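Local coordinates for protein beta-d-glucoside glucohydrolase (Hypocrea jecorina, PDB 3ZZ1) that probably hydrolyses terminal, non-reducing beta-D-glucosyl residues, releasing beta-D-glucose, in the breakdown of cellulose, at residues P112-L117 / Y135-A140; H159-E164 / R179-L184; P188-V193 / R672-S677; S641-T646 / V687-S692. All coordinates share one frame; numbering follows the deposited sequence.

Overall arrangement
Contacts 1 and 2 lie inside the family 3 N-terminal domain, their centres 11 Å apart, and are joined directly: G115 O is 2.6 Å from H159 N and L117 N is 2.8 Å from E164 OE2, both probable hydrogen bonds. Contact 3 shares helix 178-194 with contact 2, and makes one link from that domain to the fibronectin type III-like domain; contact 1 meets it where G138 O lies against D191. Contact 4 is wholly within the fibronectin-like domain, with its centre about 17 Å from that of contact 3. It touches contact 2 as well, for R179 NH1 reaches R645 O at 2.7 Å. Contacts 1 and 4 are about 12 Å apart at their nearest atoms.

Contact 1. Residues P112-L117 / Y135-A140; sequences PVAGPL and YLTGIA
L117 and T137 make the closest approach, one methyl of the leucine against the threonine side chain. L117 CD1 lies 3.5 Å from T137 OG1, 3.8 Å from T137 CB and 4.0 Å from T137 CG2, so this methyl lies against the threonine branch. L117 CG is turned anti to the backbone N (chi1 -174°), which swings CD1 over to the helix. The threonine methyl also meets A114: T137 CG2 is 4.1 Å from A114 CA and 4.4 Å from A114 CB, a looser van der Waals contact.

Polar contact is slight. A water donates weakly to both L117 O, at 3.5 Å, and T137 OG1, at 3.4 Å. The firmer partner of that hydroxyl is D133 O, one helical turn back, so T137 is tied to its own helix while its methyl faces the loop.

Segment 112-117 runs in the loop after strand 108-109 and bonds through its backbone to K158 and H159 of strand 154-160. Helix 178-194 completes the buried surroundings: P188 touches both A114 and T137, F189 touches A114, and L184 packs on L117.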
loop_
_atom_site.group_PDB
_atom_site.type_symbol
_atom_site.label_atom_id
_atom_site.label_comp_id
_atom_site.label_asym_id
_atom_site.label_seq_id
_atom_site.Cartn_x
_atom_site.Cartn_y
_atom_site.Cartn_z
ATOM N N PRO A 112 -4.486 -4.537 5.028
ATOM C CA PRO A 112 -3.532 -3.867 4.135
ATOM C C PRO A 112 -2.349 -3.193 4.847
ATOM O O PRO A 112 -2.289 -3.179 6.078
ATOM C CB PRO A 112 -4.406 -2.830 3.427
ATOM C CG PRO A 112 -5.471 -2.498 4.430
ATOM C CD PRO A 112 -5.723 -3.747 5.207
ATOM N N VAL A 113 -1.425 -2.639 4.066
ATOM C CA VAL A 113 -0.158 -2.123 4.593
ATOM C C VAL A 113 -0.084 -0.593 4.611
ATOM O O VAL A 113 -0.142 0.050 3.558
ATOM C CB VAL A 113 1.052 -2.680 3.793
ATOM C CG1 VAL A 113 2.375 -2.113 4.330
ATOM C CG2 VAL A 113 1.065 -4.192 3.837
ATOM N N ALA A 114 0.052 -0.027 5.811
ATOM C CA ALA A 114 0.263 1.418 5.993
ATOM C C ALA A 114 1.701 1.704 6.421
ATOM O O ALA A 114 2.160 2.851 6.385
ATOM C CB ALA A 114 -0.716 1.981 7.020
ATOM N N GLY A 115 2.401 0.647 6.817
ATOM C CA GLY A 115 3.788 0.733 7.249
ATOM C C GLY A 115 4.567 -0.465 6.739
ATOM O O GLY A 115 4.196 -1.601 7.026
ATOM N N PRO A 116 5.667 -0.224 5.998
ATOM C CA PRO A 116 6.273 1.083 5.732
ATOM C C PRO A 116 5.415 2.005 4.868
ATOM O O PRO A 116 4.694 1.541 3.977
ATOM C CB PRO A 116 7.558 0.724 4.971
ATOM C CG PRO A 116 7.254 -0.570 4.311
ATOM C CD PRO A 116 6.383 -1.308 5.297
ATOM N N LEU A 117 5.496 3.303 5.144
ATOM C CA LEU A 117 4.903 4.298 4.267
ATOM C C LEU A 117 5.743 4.371 2.995
ATOM O O LEU A 117 5.203 4.389 1.886
ATOM C CB LEU A 117 4.815 5.661 4.961
ATOM C CG LEU A 117 4.091 6.802 4.238
ATOM C CD1 LEU A 117 2.670 6.419 3.816
ATOM C CD2 LEU A 117 4.080 8.038 5.128
ATOM N N TYR A 135 -1.757 10.984 3.483
ATOM C CA TYR A 135 -3.159 11.240 3.152
ATOM C C TYR A 135 -3.713 10.172 2.204
ATOM O O TYR A 135 -4.706 9.521 2.528
ATOM C CB TYR A 135 -3.374 12.652 2.582
ATOM C CG TYR A 135 -4.810 12.907 2.176
ATOM C CD1 TYR A 135 -5.269 12.572 0.893
ATOM C CD2 TYR A 135 -5.722 13.457 3.079
ATOM C CE1 TYR A 135 -6.601 12.786 0.524
ATOM C CE2 TYR A 135 -7.051 13.677 2.717
ATOM C CZ TYR A 135 -7.482 13.339 1.443
ATOM O OH TYR A 135 -8.794 13.557 1.091
ATOM N N LEU A 136 -3.062 9.996 1.053
ATOM C CA LEU A 136 -3.470 8.991 0.064
ATOM C C LEU A 136 -3.476 7.581 0.651
ATOM O O LEU A 136 -4.456 6.859 0.509
ATOM C CB LEU A 136 -2.576 9.040 -1.187
ATOM C CG LEU A 136 -2.668 7.891 -2.209
ATOM C CD1 LEU A 136 -4.074 7.745 -2.780
ATOM C CD2 LEU A 136 -1.650 8.056 -3.341
ATOM N N THR A 137 -2.379 7.203 1.306
ATOM C CA THR A 137 -2.267 5.896 1.952
ATOM C C THR A 137 -3.379 5.718 2.986
ATOM O O THR A 137 -3.992 4.654 3.062
ATOM C CB THR A 137 -0.879 5.713 2.590
ATOM O OG1 THR A 137 0.107 5.690 1.552
ATOM C CG2 THR A 137 -0.789 4.414 3.395
ATOM N N GLY A 138 -3.648 6.774 3.753
ATOM C CA GLY A 138 -4.741 6.776 4.720
ATOM C C GLY A 138 -6.094 6.546 4.072
ATOM O O GLY A 138 -6.850 5.673 4.494
ATOM N N ILE A 139 -6.407 7.327 3.041
ATOM C CA ILE A 139 -7.648 7.130 2.281
ATOM C C ILE A 139 -7.725 5.702 1.731
ATOM O O ILE A 139 -8.734 5.019 1.912
ATOM C CB ILE A 139 -7.814 8.180 1.140
ATOM C CG1 ILE A 139 -7.941 9.602 1.719
ATOM C CG2 ILE A 139 -9.008 7.837 0.245
ATOM C CD1 ILE A 139 -9.168 9.855 2.607
ATOM N N ALA A 140 -6.652 5.253 1.082
ATOM C CA ALA A 140 -6.584 3.888 0.565
ATOM C C ALA A 140 -6.773 2.840 1.672
ATOM O O ALA A 140 -7.527 1.881 1.492
ATOM C CB ALA A 140 -5.278 3.661 -0.195
HETATM O O HOH W 1 2.058 2.960 2.132
#

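Contact 2. Residues H159-E164 / R179-L184; sequences HYILNE and RTLHEL
The unit formed by strand 154-160 and the following helix 178-194 is packed together here in part by three aliphatic side chains, I161 and L162 just past the strand end and L181 on the helix. One methyl does all the touching from the helix side. L181 CD1 sits 3.8 Å from L162 CD1, 4.0 Å from L162 CD2 and 4.1 Å from L162 CG, so it rests against the fork of L162, and the two leucines cross at about a right angle. The same methyl is 4.1 Å from I161 CG2, and that pair meets at a slant. L181 has its CG anti to the backbone N (chi1 173°), which carries the end of the side chain to I161 and L162.

Strand 199-202, which follows the helix, lies parallel and next to strand 154-160, making this a beta-alpha-beta crossover of the family's TIM-barrel-like domain. I161 follows a cis peptide bond, and its CG2 also stands 4.2 Å above the centre of the Y160 ring, so this methyl touches both the tyrosine face and L181.

Elsewhere on this helical turn R179 grips E183 side-on. R179 NE donates almost straight to E183 OE1 (2.7 Å, 175°), the oxygen lying in the guanidinium plane but met from above the carboxylate plane. R179 NH2 uses the syn lone pair of E183 OE2 in a longer, bent bond (3.1 Å, 142°), that oxygen tilted out of the guanidinium plane.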
loop_
_atom_site.group_PDB
_atom_site.type_symbol
_atom_site.label_atom_id
_atom_site.label_comp_id
_atom_site.label_asym_id
_atom_site.label_seq_id
_atom_site.Cartn_x
_atom_site.Cartn_y
_atom_site.Cartn_z
ATOM N N HIS A 159 2.548 -2.345 8.939
ATOM C CA HIS A 159 3.176 -2.812 10.167
ATOM C C HIS A 159 3.384 -1.607 11.081
ATOM O O HIS A 159 3.912 -0.576 10.655
ATOM C CB HIS A 159 4.529 -3.458 9.857
ATOM C CG HIS A 159 4.471 -4.510 8.790
ATOM N ND1 HIS A 159 4.529 -4.210 7.446
ATOM C CD2 HIS A 159 4.362 -5.857 8.870
ATOM C CE1 HIS A 159 4.452 -5.326 6.744
ATOM N NE2 HIS A 159 4.355 -6.340 7.585
ATOM N N TYR A 160 2.974 -1.751 12.337
ATOM C CA TYR A 160 2.995 -0.651 13.294
ATOM C C TYR A 160 4.191 -0.799 14.242
ATOM O O TYR A 160 4.185 -1.669 15.110
ATOM C CB TYR A 160 1.666 -0.638 14.059
ATOM C CG TYR A 160 1.459 0.529 14.998
ATOM C CD1 TYR A 160 1.088 1.788 14.515
ATOM C CD2 TYR A 160 1.616 0.370 16.371
ATOM C CE1 TYR A 160 0.896 2.862 15.384
ATOM C CE2 TYR A 160 1.422 1.427 17.243
ATOM C CZ TYR A 160 1.064 2.670 16.746
ATOM O OH TYR A 160 0.879 3.718 17.617
ATOM N N ILE A 161 5.225 0.033 14.099
ATOM C CA ILE A 161 5.293 1.160 13.158
ATOM C C ILE A 161 6.768 1.465 12.857
ATOM O O ILE A 161 7.657 1.016 13.592
ATOM C CB ILE A 161 4.582 2.415 13.751
ATOM C CG1 ILE A 161 4.468 3.542 12.720
ATOM C CG2 ILE A 161 5.247 2.878 15.061
ATOM C CD1 ILE A 161 3.366 4.510 13.013
ATOM N N LEU A 162 7.018 2.209 11.776
ATOM C CA LEU A 162 8.358 2.720 11.422
ATOM C C LEU A 162 9.323 1.662 10.866
ATOM O O LEU A 162 10.550 1.789 10.993
ATOM C CB LEU A 162 9.000 3.479 12.599
ATOM C CG LEU A 162 8.231 4.603 13.314
ATOM C CD1 LEU A 162 9.002 5.040 14.545
ATOM C CD2 LEU A 162 7.960 5.787 12.398
ATOM N N ASN A 163 8.755 0.640 10.237
ATOM C CA ASN A 163 9.504 -0.427 9.577
ATOM C C ASN A 163 9.831 -0.008 8.139
ATOM O O ASN A 163 9.370 -0.626 7.176
ATOM C CB ASN A 163 8.654 -1.709 9.617
ATOM C CG ASN A 163 9.372 -2.943 9.065
ATOM O OD1 ASN A 163 8.739 -3.984 8.873
ATOM N ND2 ASN A 163 10.679 -2.835 8.806
ATOM N N GLU A 164 10.644 1.039 8.011
ATOM C CA GLU A 164 10.885 1.718 6.728
ATOM C C GLU A 164 12.002 1.125 5.857
ATOM O O GLU A 164 12.275 1.632 4.756
ATOM C CB GLU A 164 11.114 3.217 6.953
ATOM C CG GLU A 164 9.883 3.967 7.474
ATOM C CD GLU A 164 8.732 4.018 6.475
ATOM O OE1 GLU A 164 8.979 4.164 5.258
ATOM O OE2 GLU A 164 7.572 3.909 6.909
ATOM N N ARG A 179 6.401 14.658 16.667
ATOM C CA ARG A 179 5.528 15.178 15.615
ATOM C C ARG A 179 5.611 14.334 14.344
ATOM O O ARG A 179 4.582 14.040 13.734
ATOM C CB ARG A 179 5.799 16.656 15.311
ATOM C CG ARG A 179 4.767 17.264 14.360
ATOM C CD ARG A 179 5.018 18.734 14.080
ATOM N NE ARG A 179 4.227 19.179 12.933
ATOM C CZ ARG A 179 4.526 20.219 12.159
ATOM N NH1 ARG A 179 5.610 20.950 12.398
ATOM N NH2 ARG A 179 3.740 20.521 11.132
ATOM N N THR A 180 6.825 13.938 13.965
ATOM C CA THR A 180 7.042 13.084 12.799
ATOM C C THR A 180 6.349 11.733 12.965
ATOM O O THR A 180 5.687 11.250 12.041
ATOM C CB THR A 180 8.548 12.869 12.517
ATOM O OG1 THR A 180 9.174 14.136 12.287
ATOM C CG2 THR A 180 8.760 11.991 11.286
ATOM N N LEU A 181 6.505 11.132 14.144
ATOM C CA LEU A 181 5.868 9.858 14.446
ATOM C C LEU A 181 4.358 9.929 14.220
ATOM O O LEU A 181 3.788 9.045 13.583
ATOM C CB LEU A 181 6.188 9.400 15.879
ATOM C CG LEU A 181 5.455 8.154 16.409
ATOM C CD1 LEU A 181 5.809 6.913 15.602
ATOM C CD2 LEU A 181 5.745 7.924 17.880
ATOM N N HIS A 182 3.736 10.997 14.720
ATOM C CA HIS A 182 2.280 11.151 14.699
ATOM C C HIS A 182 1.731 11.642 13.362
ATOM O O HIS A 182 0.752 11.097 12.850
ATOM C CB HIS A 182 1.841 12.130 15.785
ATOM C CG HIS A 182 1.844 11.549 17.162
ATOM N ND1 HIS A 182 0.749 10.908 17.700
ATOM C CD2 HIS A 182 2.802 11.526 18.118
ATOM C CE1 HIS A 182 1.037 10.501 18.922
ATOM N NE2 HIS A 182 2.272 10.870 19.205
ATOM N N GLU A 183 2.358 12.680 12.819
ATOM C CA GLU A 183 1.802 13.442 11.705
ATOM C C GLU A 183 2.073 12.813 10.335
ATOM O O GLU A 183 1.339 13.059 9.374
ATOM C CB GLU A 183 2.330 14.877 11.749
ATOM C CG GLU A 183 1.627 15.846 10.820
ATOM C CD GLU A 183 2.038 17.279 11.075
ATOM O OE1 GLU A 183 2.094 17.686 12.262
ATOM O OE2 GLU A 183 2.301 18.000 10.091
ATOM N N LEU A 184 3.128 12.011 10.254
ATOM C CA LEU A 184 3.490 11.352 9.003
ATOM C C LEU A 184 3.186 9.857 9.052
ATOM O O LEU A 184 2.353 9.356 8.293
ATOM C CB LEU A 184 4.970 11.606 8.665
ATOM C CG LEU A 184 5.537 11.072 7.338
ATOM C CD1 LEU A 184 4.708 11.491 6.136
ATOM C CD2 LEU A 184 6.976 11.510 7.151
#

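Contact 3. Residues P188-V193 / R672-S677; sequences PFADAV and RRRDLS
D191 of helix 178-194 enters a salt-bridge network with R672, R674 and D675, which ties the glycosyl hydrolase family 3 N-terminal domain to a loop of the fibronectin type III-like domain. D191 CB lies 3.1 Å from G138 O of helix 134-150. With CG anti to its own carbonyl carbon (chi1 -72°), the carboxylate is turned to the arginine side, and both arginine chains, bent at chi3, come to meet it; D191 CG stands 3.4 Å from R674 NH1. At the tip the oxygens divide the work. D191 OD1 takes a bond from R674 NH1 (2.7 Å, 141°), met from above the carboxylate plane. D191 OD2 takes R672 NH1 at 3.1 Å (162°), on the syn side but well out of the carboxylate plane, and a water 2.9 Å from D191 OD2 donates to it while accepting from R672 NH2.

R672 is itself held side-on by D675, its NE bonding to OD2 and its NH2 to OD1. With an alanine in place of R672, D191 OD2 would probably lose its arginine partner and the bridging water its donor, while D675 would keep the backbone N-H at OD2 but lose the side-on guanidinium.

R674 NH2 also bonds to W187 O. R674 CD lies 4.0 Å above the centre of the R672 guanidinium plane.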
loop_
_atom_site.group_PDB
_atom_site.type_symbol
_atom_site.label_atom_id
_atom_site.label_comp_id
_atom_site.label_asym_id
_atom_site.label_seq_id
_atom_site.Cartn_x
_atom_site.Cartn_y
_atom_site.Cartn_z
ATOM N N PRO A 188 -1.748 7.287 8.625
ATOM C CA PRO A 188 -2.559 6.307 7.890
ATOM C C PRO A 188 -3.147 5.186 8.754
ATOM O O PRO A 188 -4.142 4.568 8.361
ATOM C CB PRO A 188 -1.572 5.731 6.865
ATOM C CG PRO A 188 -0.229 5.984 7.442
ATOM C CD PRO A 188 -0.355 7.296 8.142
ATOM N N PHE A 189 -2.536 4.919 9.904
ATOM C CA PHE A 189 -3.086 3.951 10.852
ATOM C C PHE A 189 -4.341 4.501 11.524
ATOM O O PHE A 189 -5.257 3.738 11.857
ATOM C CB PHE A 189 -2.037 3.533 11.883
ATOM C CG PHE A 189 -0.985 2.616 11.331
ATOM C CD1 PHE A 189 -1.175 1.240 11.335
ATOM C CD2 PHE A 189 0.200 3.129 10.795
ATOM C CE1 PHE A 189 -0.202 0.386 10.822
ATOM C CE2 PHE A 189 1.173 2.284 10.278
ATOM C CZ PHE A 189 0.972 0.908 10.295
ATOM N N ALA A 190 -4.398 5.822 11.695
ATOM C CA ALA A 190 -5.609 6.476 12.202
ATOM C C ALA A 190 -6.788 6.302 11.241
ATOM O O ALA A 190 -7.905 6.032 11.672
ATOM C CB ALA A 190 -5.362 7.948 12.490
ATOM N N ASP A 191 -6.532 6.442 9.944
ATOM C CA ASP A 191 -7.538 6.139 8.933
ATOM C C ASP A 191 -8.024 4.700 9.077
ATOM O O ASP A 191 -9.228 4.448 9.039
ATOM C CB ASP A 191 -6.988 6.354 7.515
ATOM C CG ASP A 191 -6.816 7.816 7.163
ATOM O OD1 ASP A 191 -5.877 8.435 7.701
ATOM O OD2 ASP A 191 -7.604 8.345 6.337
ATOM N N ALA A 192 -7.084 3.765 9.241
ATOM C CA ALA A 192 -7.412 2.340 9.397
ATOM C C ALA A 192 -8.300 2.101 10.608
ATOM O O ALA A 192 -9.308 1.403 10.513
ATOM C CB ALA A 192 -6.143 1.488 9.489
ATOM N N VAL A 193 -7.925 2.702 11.735
ATOM C CA VAL A 193 -8.689 2.602 12.976
ATOM C C VAL A 193 -10.082 3.195 12.783
ATOM O O VAL A 193 -11.078 2.565 13.131
ATOM C CB VAL A 193 -7.957 3.300 14.162
ATOM C CG1 VAL A 193 -8.816 3.307 15.417
ATOM C CG2 VAL A 193 -6.617 2.625 14.440
ATOM N N ARG A 672 -11.518 17.202 5.943
ATOM C CA ARG A 672 -11.749 16.855 7.340
ATOM C C ARG A 672 -10.951 17.807 8.216
ATOM O O ARG A 672 -9.985 18.427 7.750
ATOM C CB ARG A 672 -11.321 15.409 7.619
ATOM C CG ARG A 672 -11.961 14.365 6.693
ATOM C CD ARG A 672 -11.232 13.026 6.749
ATOM N NE ARG A 672 -9.820 13.147 6.388
ATOM C CZ ARG A 672 -8.992 12.126 6.166
ATOM N NH1 ARG A 672 -9.416 10.876 6.258
ATOM N NH2 ARG A 672 -7.724 12.361 5.849
ATOM N N ARG A 673 -11.337 17.918 9.486
ATOM C CA ARG A 673 -10.609 18.779 10.406
ATOM C C ARG A 673 -9.110 18.451 10.452
ATOM O O ARG A 673 -8.274 19.364 10.464
ATOM C CB ARG A 673 -11.197 18.742 11.816
ATOM C CG ARG A 673 -10.486 19.723 12.733
ATOM C CD ARG A 673 -10.989 19.712 14.158
ATOM N NE ARG A 673 -10.280 20.735 14.929
ATOM C CZ ARG A 673 -10.583 22.029 14.909
ATOM N NH1 ARG A 673 -11.593 22.470 14.169
ATOM N NH2 ARG A 673 -9.877 22.883 15.630
ATOM N N ARG A 674 -8.782 17.160 10.471
ATOM C CA ARG A 674 -7.382 16.717 10.528
ATOM C C ARG A 674 -6.568 17.126 9.288
ATOM O O ARG A 674 -5.346 17.271 9.364
ATOM C CB ARG A 674 -7.290 15.204 10.783
ATOM C CG ARG A 674 -7.709 14.320 9.610
ATOM C CD ARG A 674 -7.981 12.890 10.058
ATOM N NE ARG A 674 -6.766 12.181 10.460
ATOM C CZ ARG A 674 -6.119 11.285 9.713
ATOM N NH1 ARG A 674 -6.551 10.963 8.493
ATOM N NH2 ARG A 674 -5.028 10.702 10.194
ATOM N N ASP A 675 -7.252 17.327 8.161
ATOM C CA ASP A 675 -6.598 17.759 6.920
ATOM C C ASP A 675 -6.078 19.195 6.992
ATOM O O ASP A 675 -5.295 19.614 6.142
ATOM C CB ASP A 675 -7.536 17.585 5.716
ATOM C CG ASP A 675 -7.937 16.131 5.487
ATOM O OD1 ASP A 675 -7.098 15.222 5.703
ATOM O OD2 ASP A 675 -9.097 15.898 5.088
ATOM N N LEU A 676 -6.513 19.937 8.010
ATOM C CA LEU A 676 -6.019 21.293 8.275
ATOM C C LEU A 676 -5.229 21.374 9.589
ATOM O O LEU A 676 -4.917 22.468 10.072
ATOM C CB LEU A 676 -7.184 22.297 8.302
ATOM C CG LEU A 676 -8.078 22.420 7.059
ATOM C CD1 LEU A 676 -9.247 23.357 7.329
ATOM C CD2 LEU A 676 -7.285 22.902 5.852
ATOM N N SER A 677 -4.905 20.213 10.155
ATOM C CA SER A 677 -4.249 20.132 11.464
ATOM C C SER A 677 -2.788 19.686 11.403
ATOM O O SER A 677 -2.365 19.020 10.458
ATOM C CB SER A 677 -5.025 19.183 12.388
ATOM O OG SER A 677 -6.373 19.593 12.535
HETATM O O HOH W 2 -5.933 10.247 4.959
#

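Contact 4. Residues S641-T646 / V687-S692; sequences SSAPRT and VVPSGS
S642 OG is 2.6 Å from a water that in turn donates to S690 O at 3.1 Å, so the two segments are joined through this solvent molecule. Both belong to the fibronectin type III-like domain: residues 641-646 lie in the loop that connects strand 629-638 to strand 650-659. Residues 687-692 take in the end of strand 685-688, the P689-S690 connection and the start of strand 691-698. Strands 629-638 and 691-698 are antiparallel neighbours in one sheet, so the contact sits at the end of that sheet. The serine hydroxyl is tucked between its backbone N and carbonyl carbon (chi1 52°), which sets it facing S690; directly, S642 OG and S690 O are 4.0 Å apart, leaving the bridge to the water. At the backbone angles of G691 a CB would jam against S690 O, which by itself calls for glycine.

Within the loop, T646 OG1, in one of two conformers, donates to P644 O at 2.6 Å, nearly in line with the C=O bond.

The residue after S642 makes the apolar half. P689 is buried, with P640 and Y678 also against it, whereas S642 and S690 are exposed. A643 CB points at the proline ring and is 3.8 Å from both P689 CB and P689 CG, a methyl laid against one ring bond.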
loop_
_atom_site.group_PDB
_atom_site.type_symbol
_atom_site.label_atom_id
_atom_site.label_comp_id
_atom_site.label_asym_id
_atom_site.label_seq_id
_atom_site.Cartn_x
_atom_site.Cartn_y
_atom_site.Cartn_z
ATOM N N SER A 641 2.081 30.238 7.289
ATOM C CA SER A 641 3.517 30.293 7.578
ATOM C C SER A 641 3.818 30.579 9.055
ATOM O O SER A 641 4.959 30.453 9.495
ATOM C CB SER A 641 4.212 31.320 6.675
ATOM O OG SER A 641 4.132 30.939 5.308
ATOM N N SER A 642 2.792 30.956 9.814
ATOM C CA SER A 642 2.936 31.152 11.255
ATOM C C SER A 642 2.911 29.822 12.027
ATOM O O SER A 642 3.414 29.735 13.150
ATOM C CB SER A 642 1.852 32.092 11.774
ATOM O OG SER A 642 0.580 31.642 11.361
ATOM N N ALA A 643 2.320 28.799 11.413
ATOM C CA ALA A 643 2.258 27.454 11.981
ATOM C C ALA A 643 3.657 26.831 12.026
ATOM O O ALA A 643 4.530 27.241 11.258
ATOM C CB ALA A 643 1.309 26.586 11.155
ATOM N N PRO A 644 3.876 25.835 12.914
ATOM C CA PRO A 644 5.195 25.190 12.993
ATOM C C PRO A 644 5.627 24.643 11.639
ATOM O O PRO A 644 4.773 24.284 10.826
ATOM C CB PRO A 644 4.960 24.041 13.981
ATOM C CG PRO A 644 3.844 24.521 14.837
ATOM C CD PRO A 644 2.936 25.254 13.889
ATOM N N ARG A 645 6.937 24.595 11.402
ATOM C CA ARG A 645 7.479 24.192 10.106
ATOM C C ARG A 645 6.776 22.954 9.553
ATOM O O ARG A 645 6.776 21.887 10.177
ATOM C CB ARG A 645 8.991 23.971 10.181
ATOM C CG ARG A 645 9.655 23.845 8.816
ATOM C CD ARG A 645 11.165 23.888 8.918
ATOM N NE ARG A 645 11.796 23.659 7.621
ATOM C CZ ARG A 645 12.492 22.574 7.295
ATOM N NH1 ARG A 645 12.673 21.593 8.172
ATOM N NH2 ARG A 645 13.019 22.473 6.085
ATOM N N THR A 646 6.162 23.137 8.385
ATOM C CA THR A 646 5.407 22.091 7.700
ATOM C C THR A 646 5.865 22.046 6.235
ATOM O O THR A 646 6.276 23.073 5.689
ATOM C CB THR A 646 3.880 22.373 7.784
ATOM O OG1 THR A 646 3.549 22.849 9.095
ATOM C CG2 THR A 646 3.061 21.122 7.511
ATOM N N VAL A 687 -4.004 20.201 16.119
ATOM C CA VAL A 687 -4.365 21.608 16.198
ATOM C C VAL A 687 -4.512 22.188 14.795
ATOM O O VAL A 687 -3.674 21.943 13.926
ATOM C CB VAL A 687 -3.305 22.412 17.009
ATOM C CG1 VAL A 687 -3.653 23.911 17.065
ATOM C CG2 VAL A 687 -3.154 21.836 18.429
ATOM N N VAL A 688 -5.592 22.935 14.581
ATOM C CA VAL A 688 -5.753 23.738 13.375
ATOM C C VAL A 688 -5.217 25.136 13.661
ATOM O O VAL A 688 -5.772 25.852 14.500
ATOM C CB VAL A 688 -7.234 23.845 12.935
ATOM C CG1 VAL A 688 -7.363 24.739 11.706
ATOM C CG2 VAL A 688 -7.821 22.464 12.653
ATOM N N PRO A 689 -4.133 25.534 12.975
ATOM C CA PRO A 689 -3.623 26.896 13.162
ATOM C C PRO A 689 -4.536 27.930 12.515
ATOM O O PRO A 689 -5.218 27.619 11.535
ATOM C CB PRO A 689 -2.277 26.869 12.434
ATOM C CG PRO A 689 -2.441 25.815 11.385
ATOM C CD PRO A 689 -3.349 24.779 11.977
ATOM N N SER A 690 -4.565 29.136 13.077
ATOM C CA SER A 690 -5.295 30.234 12.461
ATOM C C SER A 690 -4.467 30.804 11.311
ATOM O O SER A 690 -3.248 30.606 11.251
ATOM C CB SER A 690 -5.633 31.319 13.488
ATOM O OG SER A 690 -4.471 31.997 13.926
ATOM N N GLY A 691 -5.135 31.491 10.391
ATOM C CA GLY A 691 -4.463 32.085 9.249
ATOM C C GLY A 691 -5.016 31.617 7.918
ATOM O O GLY A 691 -6.042 30.927 7.863
ATOM N N SER A 692 -4.325 32.002 6.849
ATOM C CA SER A 692 -4.725 31.685 5.489
ATOM C C SER A 692 -3.971 30.459 4.972
ATOM O O SER A 692 -2.734 30.458 4.887
ATOM C CB SER A 692 -4.487 32.893 4.576
ATOM O OG SER A 692 -5.045 32.673 3.295
HETATM O O HOH W 3 -0.702 29.997 12.983
#